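Local coordinates for protein anthranilate-CoA ligase (Stigmatella aurantiaca, PDB 4WV3) that belongs to the AMP-binding (ANL) superfamily of CoA ligases, with a large N-terminal part and a smaller C-terminal domain, at residues 472-477 and 492-496. Residues are numbered along the deposited sequence; the frame is centred on the assembly and turned at random.
Sequences LIRQIT and WIEFV
Ile493 is the first residue of strand 492-496 to meet helix 472-477. CD1 of Ile493 lies 3.7 Å from CG2 of Ile476. CG1 of Ile493 stands anti to the carbonyl carbon (chi1 -64°), and the extended chain carries CD1 out to the helix. The same methyl passes Thr477, whose OG1 is turned back to the helix backbone. Thr477 OG1 donates a hydrogen bond of 2.6 Å to Ile473 O, from above the carbonyl plane. Ile473 O also takes the helical bond from Thr477 N, which arrives from the opposite face.

Phe495 follows two residues on and is directed to the same helix. Its ring meets three aliphatic side chains. CG1 of Ile473 is at the ring edge, 3.8 Å from CE2 of Phe495. CD1 of Ile476 also sits at the edge, close to the ring plane, 3.9 Å from Phe495 CE1. CD2 of Leu472 approaches obliquely and lies 4.0 Å from CE1 of Phe495. Ile476 thus divides its two branches, CG2 to Ile493 and CD1 to Phe495. No hydrogen bond crosses this apolar contact.

Strand 492-496 is an outer strand of a three-stranded sheet in the C-terminal domain. It runs parallel to strand 454-462, and helix 470-483 makes the beta-alpha-beta crossover between them. Ile493 touches Ile460 of that neighbouring strand. Leu472 also touches Leu462 of strand 454-462, so the helix reaches both strands that it connects.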
loop_
_atom_site.group_PDB
_atom_site.type_symbol
_atom_site.label_atom_id
_atom_site.label_comp_id
_atom_site.label_asym_id
_atom_site.label_seq_id
_atom_site.Cartn_x
_atom_site.Cartn_y
_atom_site.Cartn_z
ATOM N N LEU A 472 4.573 14.552 -31.850
ATOM C CA LEU A 472 4.114 13.922 -30.614
ATOM C C LEU A 472 3.204 14.839 -29.804
ATOM O O LEU A 472 2.153 14.414 -29.324
ATOM C CB LEU A 472 5.305 13.485 -29.760
ATOM C CG LEU A 472 4.952 12.715 -28.486
ATOM C CD1 LEU A 472 4.342 11.365 -28.833
ATOM C CD2 LEU A 472 6.173 12.548 -27.598
ATOM N N ILE A 473 3.616 16.095 -29.653
ATOM C CA ILE A 473 2.813 17.090 -28.953
ATOM C C ILE A 473 1.466 17.250 -29.646
ATOM O O ILE A 473 0.423 17.327 -28.996
ATOM C CB ILE A 473 3.522 18.456 -28.908
ATOM C CG1 ILE A 473 4.890 18.327 -28.235
ATOM C CG2 ILE A 473 2.665 19.482 -28.182
ATOM C CD1 ILE A 473 5.666 19.623 -28.178
ATOM N N ARG A 474 1.500 17.285 -30.973
ATOM C CA ARG A 474 0.294 17.421 -31.777
ATOM C C ARG A 474 -0.616 16.202 -31.631
ATOM O O ARG A 474 -1.835 16.338 -31.534
ATOM C CB ARG A 474 0.664 17.645 -33.245
ATOM C CG ARG A 474 -0.518 17.751 -34.190
ATOM C CD ARG A 474 -0.067 18.210 -35.568
ATOM N NE ARG A 474 1.063 17.429 -36.061
ATOM C CZ ARG A 474 2.151 17.955 -36.616
ATOM N NH1 ARG A 474 2.258 19.269 -36.756
ATOM N NH2 ARG A 474 3.132 17.167 -37.034
ATOM N N GLN A 475 -0.015 15.014 -31.607
ATOM C CA GLN A 475 -0.770 13.774 -31.443
ATOM C C GLN A 475 -1.469 13.723 -30.089
ATOM O O GLN A 475 -2.653 13.400 -30.003
ATOM C CB GLN A 475 0.143 12.556 -31.602
ATOM C CG GLN A 475 0.674 12.349 -33.011
ATOM C CD GLN A 475 1.567 11.130 -33.123
ATOM O OE1 GLN A 475 1.512 10.226 -32.288
ATOM N NE2 GLN A 475 2.402 11.099 -34.156
ATOM N N ILE A 476 -0.725 14.040 -29.033
ATOM C CA ILE A 476 -1.276 14.066 -27.683
ATOM C C ILE A 476 -2.355 15.139 -27.566
ATOM O O ILE A 476 -3.384 14.934 -26.919
ATOM C CB ILE A 476 -0.173 14.309 -26.630
ATOM C CG1 ILE A 476 0.815 13.141 -26.619
ATOM C CG2 ILE A 476 -0.772 14.496 -25.248
ATOM C CD1 ILE A 476 1.912 13.277 -25.584
ATOM N N THR A 477 -2.118 16.278 -28.210
ATOM C CA THR A 477 -3.079 17.375 -28.214
ATOM C C THR A 477 -4.377 16.973 -28.906
ATOM O O THR A 477 -5.466 17.192 -28.375
ATOM C CB THR A 477 -2.502 18.624 -28.909
ATOM O OG1 THR A 477 -1.314 19.045 -28.228
ATOM C CG2 THR A 477 -3.514 19.759 -28.900
ATOM N N TRP A 492 -1.089 23.118 -20.643
ATOM C CA TRP A 492 0.337 22.910 -20.865
ATOM C C TRP A 492 0.677 21.427 -20.822
ATOM O O TRP A 492 0.123 20.675 -20.019
ATOM C CB TRP A 492 1.169 23.638 -19.808
ATOM C CG TRP A 492 0.809 25.073 -19.612
ATOM C CD1 TRP A 492 1.286 26.142 -20.314
ATOM C CD2 TRP A 492 -0.091 25.603 -18.634
ATOM N NE1 TRP A 492 0.732 27.305 -19.836
ATOM C CE2 TRP A 492 -0.117 27.001 -18.804
ATOM C CE3 TRP A 492 -0.881 25.029 -17.632
ATOM C CZ2 TRP A 492 -0.903 27.834 -18.011
ATOM C CZ3 TRP A 492 -1.659 25.857 -16.846
ATOM C CH2 TRP A 492 -1.665 27.244 -17.041
ATOM N N ILE A 493 1.596 21.014 -21.685
ATOM C CA ILE A 493 2.111 19.652 -21.663
ATOM C C ILE A 493 3.626 19.682 -21.516
ATOM O O ILE A 493 4.342 20.073 -22.438
ATOM C CB ILE A 493 1.728 18.877 -22.935
ATOM C CG1 ILE A 493 0.209 18.724 -23.024
ATOM C CG2 ILE A 493 2.400 17.513 -22.949
ATOM C CD1 ILE A 493 -0.260 18.021 -24.276
ATOM N N GLU A 494 4.110 19.278 -20.347
ATOM C CA GLU A 494 5.540 19.272 -20.074
ATOM C C GLU A 494 6.065 17.847 -19.946
ATOM O O GLU A 494 5.546 17.050 -19.165
ATOM C CB GLU A 494 5.847 20.071 -18.807
ATOM C CG GLU A 494 7.310 20.056 -18.402
ATOM C CD GLU A 494 7.640 21.127 -17.381
ATOM O OE1 GLU A 494 6.970 22.182 -17.389
ATOM O OE2 GLU A 494 8.565 20.913 -16.568
ATOM N N PHE A 495 7.094 17.532 -20.723
ATOM C CA PHE A 495 7.681 16.199 -20.701
ATOM C C PHE A 495 8.793 16.106 -19.667
ATOM O O PHE A 495 9.701 16.937 -19.638
ATOM C CB PHE A 495 8.197 15.817 -22.089
ATOM C CG PHE A 495 7.118 15.736 -23.131
ATOM C CD1 PHE A 495 6.340 14.597 -23.252
ATOM C CD2 PHE A 495 6.876 16.801 -23.983
ATOM C CE1 PHE A 495 5.344 14.518 -24.207
ATOM C CE2 PHE A 495 5.882 16.728 -24.940
ATOM C CZ PHE A 495 5.114 15.586 -25.051
ATOM N N VAL A 496 8.709 15.094 -18.811
ATOM C CA VAL A 496 9.700 14.890 -17.763
ATOM C C VAL A 496 10.261 13.474 -17.821
ATOM O O VAL A 496 9.723 12.612 -18.515
ATOM C CB VAL A 496 9.103 15.139 -16.363
ATOM C CG1 VAL A 496 8.660 16.588 -16.225
ATOM C CG2 VAL A 496 7.941 14.192 -16.105
#